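Local atomic coordinates of peptidylprolyl isomerase PrsA (Bacillus anthracis, PDB entry 6VJ4), a protein that catalyses cis-trans isomerisation of peptidyl-proline bonds, helps secreted proteins to fold outside the cell and is important for secretion of the protective antigen. Residues Y106-E120 against Y190-Y204. Residues are numbered along the deposited sequence; the frame is centred on the assembly and turned at random.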
loop_
_atom_site.group_PDB
_atom_site.type_symbol
_atom_site.label_atom_id
_atom_site.label_comp_id
_atom_site.label_asym_id
_atom_site.label_seq_id
_atom_site.Cartn_x
_atom_site.Cartn_y
_atom_site.Cartn_z
ATOM N N TYR A 106 -14.724 10.253 -31.996
ATOM C CA TYR A 106 -15.139 10.209 -33.420
ATOM C C TYR A 106 -15.783 11.549 -33.746
ATOM O O TYR A 106 -16.997 11.732 -33.545
ATOM C CB TYR A 106 -16.070 9.037 -33.696
ATOM C CG TYR A 106 -16.584 8.985 -35.107
ATOM C CD1 TYR A 106 -15.747 8.720 -36.179
ATOM C CD2 TYR A 106 -17.930 9.118 -35.366
ATOM C CE1 TYR A 106 -16.237 8.629 -37.471
ATOM C CE2 TYR A 106 -18.437 9.022 -36.652
ATOM C CZ TYR A 106 -17.587 8.788 -37.716
ATOM O OH TYR A 106 -18.108 8.713 -38.980
ATOM N N LYS A 107 -14.939 12.467 -34.179
ATOM C CA LYS A 107 -15.355 13.840 -34.535
ATOM C C LYS A 107 -14.525 14.320 -35.706
ATOM O O LYS A 107 -13.384 13.896 -35.896
ATOM C CB LYS A 107 -15.130 14.801 -33.375
ATOM C CG LYS A 107 -15.801 14.436 -32.071
ATOM C CD LYS A 107 -15.602 15.506 -31.019
ATOM C CE LYS A 107 -16.069 15.047 -29.660
ATOM N NZ LYS A 107 -15.832 16.083 -28.624
ATOM N N PRO A 108 -15.061 15.237 -36.516
ATOM C CA PRO A 108 -14.297 15.786 -37.621
ATOM C C PRO A 108 -13.094 16.593 -37.125
ATOM O O PRO A 108 -13.166 17.164 -36.041
ATOM C CB PRO A 108 -15.261 16.740 -38.333
ATOM C CG PRO A 108 -16.391 16.975 -37.354
ATOM C CD PRO A 108 -16.399 15.833 -36.365
ATOM N N GLU A 109 -12.006 16.540 -37.891
ATOM C CA GLU A 109 -10.852 17.428 -37.636
ATOM C C GLU A 109 -11.374 18.855 -37.822
ATOM O O GLU A 109 -12.154 19.088 -38.771
ATOM C CB GLU A 109 -9.764 17.003 -38.624
ATOM C CG GLU A 109 -8.382 17.508 -38.346
ATOM C CD GLU A 109 -7.316 16.987 -39.306
ATOM O OE1 GLU A 109 -7.630 16.122 -40.144
ATOM O OE2 GLU A 109 -6.181 17.451 -39.210
ATOM N N ILE A 110 -10.992 19.764 -36.930
ATOM C CA ILE A 110 -11.459 21.175 -37.034
ATOM C C ILE A 110 -10.265 22.119 -37.006
ATOM O O ILE A 110 -9.201 21.761 -36.482
ATOM C CB ILE A 110 -12.455 21.560 -35.934
ATOM C CG1 ILE A 110 -11.930 21.228 -34.535
ATOM C CG2 ILE A 110 -13.810 20.911 -36.183
ATOM C CD1 ILE A 110 -12.726 21.875 -33.404
ATOM N N LYS A 111 -10.478 23.288 -37.586
ATOM C CA LYS A 111 -9.465 24.347 -37.521
ATOM C C LYS A 111 -10.089 25.480 -36.724
ATOM O O LYS A 111 -11.270 25.780 -36.920
ATOM C CB LYS A 111 -9.037 24.811 -38.912
ATOM C CG LYS A 111 -7.960 25.874 -38.898
ATOM C CD LYS A 111 -7.424 26.183 -40.257
ATOM C CE LYS A 111 -8.457 26.745 -41.201
ATOM N NZ LYS A 111 -7.788 27.298 -42.413
ATOM N N ALA A 112 -9.306 26.039 -35.826
ATOM C CA ALA A 112 -9.818 27.165 -35.032
ATOM C C ALA A 112 -8.692 28.142 -34.742
ATOM O O ALA A 112 -7.496 27.766 -34.791
ATOM C CB ALA A 112 -10.387 26.679 -33.717
ATOM N N SER A 113 -9.103 29.345 -34.418
ATOM C CA SER A 113 -8.155 30.348 -33.874
ATOM C C SER A 113 -8.581 30.642 -32.445
ATOM O O SER A 113 -9.764 30.455 -32.108
ATOM C CB SER A 113 -8.113 31.624 -34.675
ATOM O OG SER A 113 -7.708 31.351 -36.007
ATOM N N HIS A 114 -7.664 31.143 -31.620
ATOM C CA HIS A 114 -8.108 31.535 -30.268
ATOM C C HIS A 114 -7.222 32.663 -29.748
ATOM O O HIS A 114 -6.097 32.893 -30.302
ATOM C CB HIS A 114 -8.117 30.376 -29.262
ATOM C CG HIS A 114 -6.792 29.953 -28.728
ATOM N ND1 HIS A 114 -6.625 29.594 -27.392
ATOM C CD2 HIS A 114 -5.575 29.810 -29.309
ATOM C CE1 HIS A 114 -5.357 29.242 -27.192
ATOM N NE2 HIS A 114 -4.679 29.390 -28.343
ATOM N N ILE A 115 -7.780 33.354 -28.772
ATOM C CA ILE A 115 -7.048 34.358 -27.963
ATOM C C ILE A 115 -7.127 33.870 -26.522
ATOM O O ILE A 115 -8.261 33.644 -26.057
ATOM C CB ILE A 115 -7.677 35.739 -28.146
ATOM C CG1 ILE A 115 -7.624 36.137 -29.622
ATOM C CG2 ILE A 115 -7.027 36.753 -27.214
ATOM C CD1 ILE A 115 -8.401 37.347 -29.952
ATOM N N LEU A 116 -5.972 33.688 -25.889
ATOM C CA LEU A 116 -5.899 33.233 -24.483
ATOM C C LEU A 116 -5.512 34.396 -23.567
ATOM O O LEU A 116 -4.489 35.052 -23.829
ATOM C CB LEU A 116 -4.875 32.106 -24.379
ATOM C CG LEU A 116 -4.589 31.622 -22.963
ATOM C CD1 LEU A 116 -5.851 31.077 -22.314
ATOM C CD2 LEU A 116 -3.503 30.550 -22.997
ATOM N N VAL A 117 -6.329 34.648 -22.554
ATOM C CA VAL A 117 -6.032 35.715 -21.554
ATOM C C VAL A 117 -6.249 35.145 -20.149
ATOM O O VAL A 117 -6.930 34.149 -19.994
ATOM C CB VAL A 117 -6.817 37.021 -21.782
ATOM C CG1 VAL A 117 -6.430 37.695 -23.093
ATOM C CG2 VAL A 117 -8.322 36.843 -21.679
ATOM N N SER A 118 -5.616 35.728 -19.134
ATOM C CA SER A 118 -5.776 35.118 -17.788
ATOM C C SER A 118 -6.954 35.756 -17.048
ATOM O O SER A 118 -7.522 35.100 -16.162
ATOM C CB SER A 118 -4.495 35.250 -17.003
ATOM O OG SER A 118 -4.060 36.594 -17.031
ATOM N N ASP A 119 -7.297 36.985 -17.417
ATOM C CA ASP A 119 -8.332 37.778 -16.705
ATOM C C ASP A 119 -9.654 37.621 -17.455
ATOM O O ASP A 119 -9.651 37.938 -18.653
ATOM C CB ASP A 119 -7.890 39.239 -16.643
ATOM C CG ASP A 119 -8.791 40.127 -15.805
ATOM O OD1 ASP A 119 -8.679 40.062 -14.567
ATOM O OD2 ASP A 119 -9.617 40.856 -16.403
ATOM N N GLU A 120 -10.715 37.167 -16.767
ATOM C CA GLU A 120 -12.056 36.940 -17.380
ATOM C C GLU A 120 -12.639 38.268 -17.891
ATOM O O GLU A 120 -13.309 38.246 -18.950
ATOM C CB GLU A 120 -13.023 36.293 -16.387
ATOM C CG GLU A 120 -14.391 35.996 -16.978
ATOM C CD GLU A 120 -15.434 35.444 -16.019
ATOM O OE1 GLU A 120 -15.090 35.192 -14.849
ATOM O OE2 GLU A 120 -16.594 35.274 -16.441
ATOM N N TYR A 190 -8.593 31.946 -19.938
ATOM C CA TYR A 190 -9.878 32.123 -20.650
ATOM C C TYR A 190 -9.594 32.256 -22.135
ATOM O O TYR A 190 -8.720 33.074 -22.523
ATOM C CB TYR A 190 -10.639 33.364 -20.171
ATOM C CG TYR A 190 -11.150 33.223 -18.772
ATOM C CD1 TYR A 190 -12.381 32.643 -18.518
ATOM C CD2 TYR A 190 -10.378 33.638 -17.697
ATOM C CE1 TYR A 190 -12.844 32.489 -17.217
ATOM C CE2 TYR A 190 -10.826 33.490 -16.396
ATOM C CZ TYR A 190 -12.056 32.902 -16.158
ATOM O OH TYR A 190 -12.495 32.758 -14.873
ATOM N N HIS A 191 -10.376 31.535 -22.945
ATOM C CA HIS A 191 -10.173 31.541 -24.402
ATOM C C HIS A 191 -11.343 32.200 -25.107
ATOM O O HIS A 191 -12.491 32.018 -24.665
ATOM C CB HIS A 191 -10.112 30.119 -24.998
ATOM C CG HIS A 191 -9.122 29.207 -24.380
ATOM N ND1 HIS A 191 -7.903 28.933 -24.977
ATOM C CD2 HIS A 191 -9.155 28.496 -23.232
ATOM C CE1 HIS A 191 -7.228 28.102 -24.222
ATOM N NE2 HIS A 191 -7.966 27.817 -23.137
ATOM N N ILE A 192 -11.019 32.997 -26.110
ATOM C CA ILE A 192 -12.039 33.419 -27.089
ATOM C C ILE A 192 -11.705 32.577 -28.318
ATOM O O ILE A 192 -10.556 32.654 -28.812
ATOM C CB ILE A 192 -12.030 34.919 -27.359
ATOM C CG1 ILE A 192 -12.362 35.700 -26.085
ATOM C CG2 ILE A 192 -12.999 35.240 -28.470
ATOM C CD1 ILE A 192 -13.734 35.417 -25.521
ATOM N N ILE A 193 -12.673 31.780 -28.776
ATOM C CA ILE A 193 -12.413 30.793 -29.856
ATOM C C ILE A 193 -13.214 31.155 -31.106
ATOM O O ILE A 193 -14.402 31.585 -30.974
ATOM C CB ILE A 193 -12.800 29.376 -29.375
ATOM C CG1 ILE A 193 -12.177 29.014 -28.028
ATOM C CG2 ILE A 193 -12.492 28.338 -30.457
ATOM C CD1 ILE A 193 -12.713 27.713 -27.420
ATOM N N LYS A 194 -12.579 31.017 -32.260
ATOM C CA LYS A 194 -13.268 31.205 -33.546
ATOM C C LYS A 194 -13.103 29.922 -34.358
ATOM O O LYS A 194 -11.975 29.520 -34.601
ATOM C CB LYS A 194 -12.708 32.409 -34.306
ATOM C CG LYS A 194 -13.398 32.668 -35.623
ATOM C CD LYS A 194 -12.958 33.900 -36.356
ATOM C CE LYS A 194 -11.484 33.910 -36.685
ATOM N NZ LYS A 194 -11.141 35.009 -37.633
ATOM N N LEU A 195 -14.214 29.295 -34.754
ATOM C CA LEU A 195 -14.074 28.092 -35.595
ATOM C C LEU A 195 -13.851 28.523 -37.040
ATOM O O LEU A 195 -14.626 29.320 -37.530
ATOM C CB LEU A 195 -15.342 27.247 -35.471
ATOM C CG LEU A 195 -15.287 25.948 -36.276
ATOM C CD1 LEU A 195 -14.292 24.962 -35.704
ATOM C CD2 LEU A 195 -16.674 25.342 -36.339
ATOM N N THR A 196 -12.855 27.952 -37.720
ATOM C CA THR A 196 -12.565 28.450 -39.089
ATOM C C THR A 196 -12.583 27.336 -40.126
ATOM O O THR A 196 -12.520 27.673 -41.316
ATOM C CB THR A 196 -11.211 29.164 -39.122
ATOM O OG1 THR A 196 -10.210 28.281 -38.633
ATOM C CG2 THR A 196 -11.194 30.401 -38.250
ATOM N N GLY A 197 -12.672 26.091 -39.687
ATOM C CA GLY A 197 -12.683 24.971 -40.646
ATOM C C GLY A 197 -13.202 23.694 -40.026
ATOM O O GLY A 197 -13.064 23.494 -38.819
ATOM N N LYS A 198 -13.782 22.834 -40.866
ATOM C CA LYS A 198 -14.253 21.527 -40.378
ATOM C C LYS A 198 -14.116 20.572 -41.560
ATOM O O LYS A 198 -14.671 20.863 -42.646
ATOM C CB LYS A 198 -15.691 21.614 -39.863
ATOM C CG LYS A 198 -16.237 20.294 -39.337
ATOM C CD LYS A 198 -17.633 20.391 -38.778
ATOM C CE LYS A 198 -17.660 20.995 -37.399
ATOM N NZ LYS A 198 -19.049 21.195 -36.920
ATOM N N LYS A 199 -13.424 19.460 -41.326
ATOM C CA LYS A 199 -13.182 18.449 -42.386
ATOM C C LYS A 199 -14.303 17.423 -42.449
ATOM O O LYS A 199 -14.938 17.155 -41.419
ATOM C CB LYS A 199 -11.878 17.703 -42.127
ATOM C CG LYS A 199 -10.659 18.598 -42.197
ATOM C CD LYS A 199 -9.381 17.855 -42.349
ATOM C CE LYS A 199 -8.234 18.791 -42.654
ATOM N NZ LYS A 199 -6.975 18.055 -42.891
ATOM N N ASP A 200 -14.457 16.826 -43.635
ATOM C CA ASP A 200 -15.420 15.727 -43.806
ATOM C C ASP A 200 -14.988 14.602 -42.856
ATOM O O ASP A 200 -13.760 14.480 -42.535
ATOM C CB ASP A 200 -15.430 15.286 -45.273
ATOM C CG ASP A 200 -15.765 16.406 -46.258
ATOM O OD1 ASP A 200 -16.552 17.305 -45.886
ATOM O OD2 ASP A 200 -15.207 16.400 -47.393
ATOM N N LEU A 201 -15.950 13.825 -42.383
ATOM C CA LEU A 201 -15.639 12.707 -41.469
ATOM C C LEU A 201 -15.999 11.393 -42.164
ATOM O O LEU A 201 -17.143 11.249 -42.634
ATOM C CB LEU A 201 -16.417 12.920 -40.172
ATOM C CG LEU A 201 -16.204 11.872 -39.089
ATOM C CD1 LEU A 201 -14.744 11.775 -38.694
ATOM C CD2 LEU A 201 -17.070 12.169 -37.875
ATOM N N LYS A 202 -15.032 10.478 -42.254
ATOM C CA LYS A 202 -15.284 9.153 -42.866
ATOM C C LYS A 202 -16.115 8.319 -41.901
ATOM O O LYS A 202 -16.225 8.635 -40.719
ATOM C CB LYS A 202 -13.959 8.465 -43.205
ATOM C CG LYS A 202 -13.244 9.004 -44.435
ATOM C CD LYS A 202 -11.889 8.369 -44.659
ATOM C CE LYS A 202 -11.182 8.883 -45.896
ATOM N NZ LYS A 202 -10.880 10.330 -45.788
ATOM N N PRO A 203 -16.739 7.219 -42.363
ATOM C CA PRO A 203 -17.531 6.381 -41.474
ATOM C C PRO A 203 -16.676 5.829 -40.334
ATOM O O PRO A 203 -15.489 5.578 -40.524
ATOM C CB PRO A 203 -18.011 5.253 -42.395
ATOM C CG PRO A 203 -17.949 5.858 -43.766
ATOM C CD PRO A 203 -16.702 6.703 -43.746
ATOM N N TYR A 204 -17.315 5.644 -39.190
ATOM C CA TYR A 204 -16.654 5.159 -37.957
ATOM C C TYR A 204 -15.793 3.916 -38.210
ATOM O O TYR A 204 -14.652 3.905 -37.786
ATOM C CB TYR A 204 -17.702 4.890 -36.886
ATOM C CG TYR A 204 -17.133 4.400 -35.587
ATOM C CD1 TYR A 204 -16.371 5.236 -34.797
ATOM C CD2 TYR A 204 -17.320 3.095 -35.165
ATOM C CE1 TYR A 204 -15.826 4.797 -33.608
ATOM C CE2 TYR A 204 -16.782 2.639 -33.977
ATOM C CZ TYR A 204 -16.047 3.506 -33.186
ATOM O OH TYR A 204 -15.502 3.075 -32.012
HETATM O O HOH W 1 -12.109 14.732 -40.162
HETATM O O HOH W 2 -4.426 18.109 -41.010
HETATM O O HOH W 3 -7.917 29.484 -37.788
#
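Tyr106 sits between Leu201 and Tyr204 where the two central antiparallel strands of the parvulin-type (PpiC) isomerase domain, 110-117 and 190-198, run out into their flanking loops. Leu201 CD2 presses over one ring face, 3.6 Å from the centroid of Tyr106; on the opposite face the edge of Tyr204 makes a T-shaped stack, planes at 84°. Held between them, the ring extends its OH to Lys202 O at 2.6 Å, and having CG anti to the backbone N (chi1 177°) carries it out to that loop. Further in, the puckered ring of Pro108 lies alongside the Lys198 methylenes, and Leu195 CD1 nudges Ile110 CB. A classic beta bulge interrupts the pairing: Thr196 N and Gly197 N both approach Lys111 O from one face of its carbonyl plane. Gly197 has no side chain to crowd Lys111 CB. At the far end, Glu120 CB rests on the Tyr190 ring, 3.7 Å from its centroid, and Leu116 CD1 likewise sits over a face of His191 in a CH-pi contact. The rings of His114 and His191 meet rim to rim, their outer nitrogens tied to Asp146 and Ser186 respectively, and a hydrogen bond of 2.8 Å joins His114 ND1 to His191 ND1.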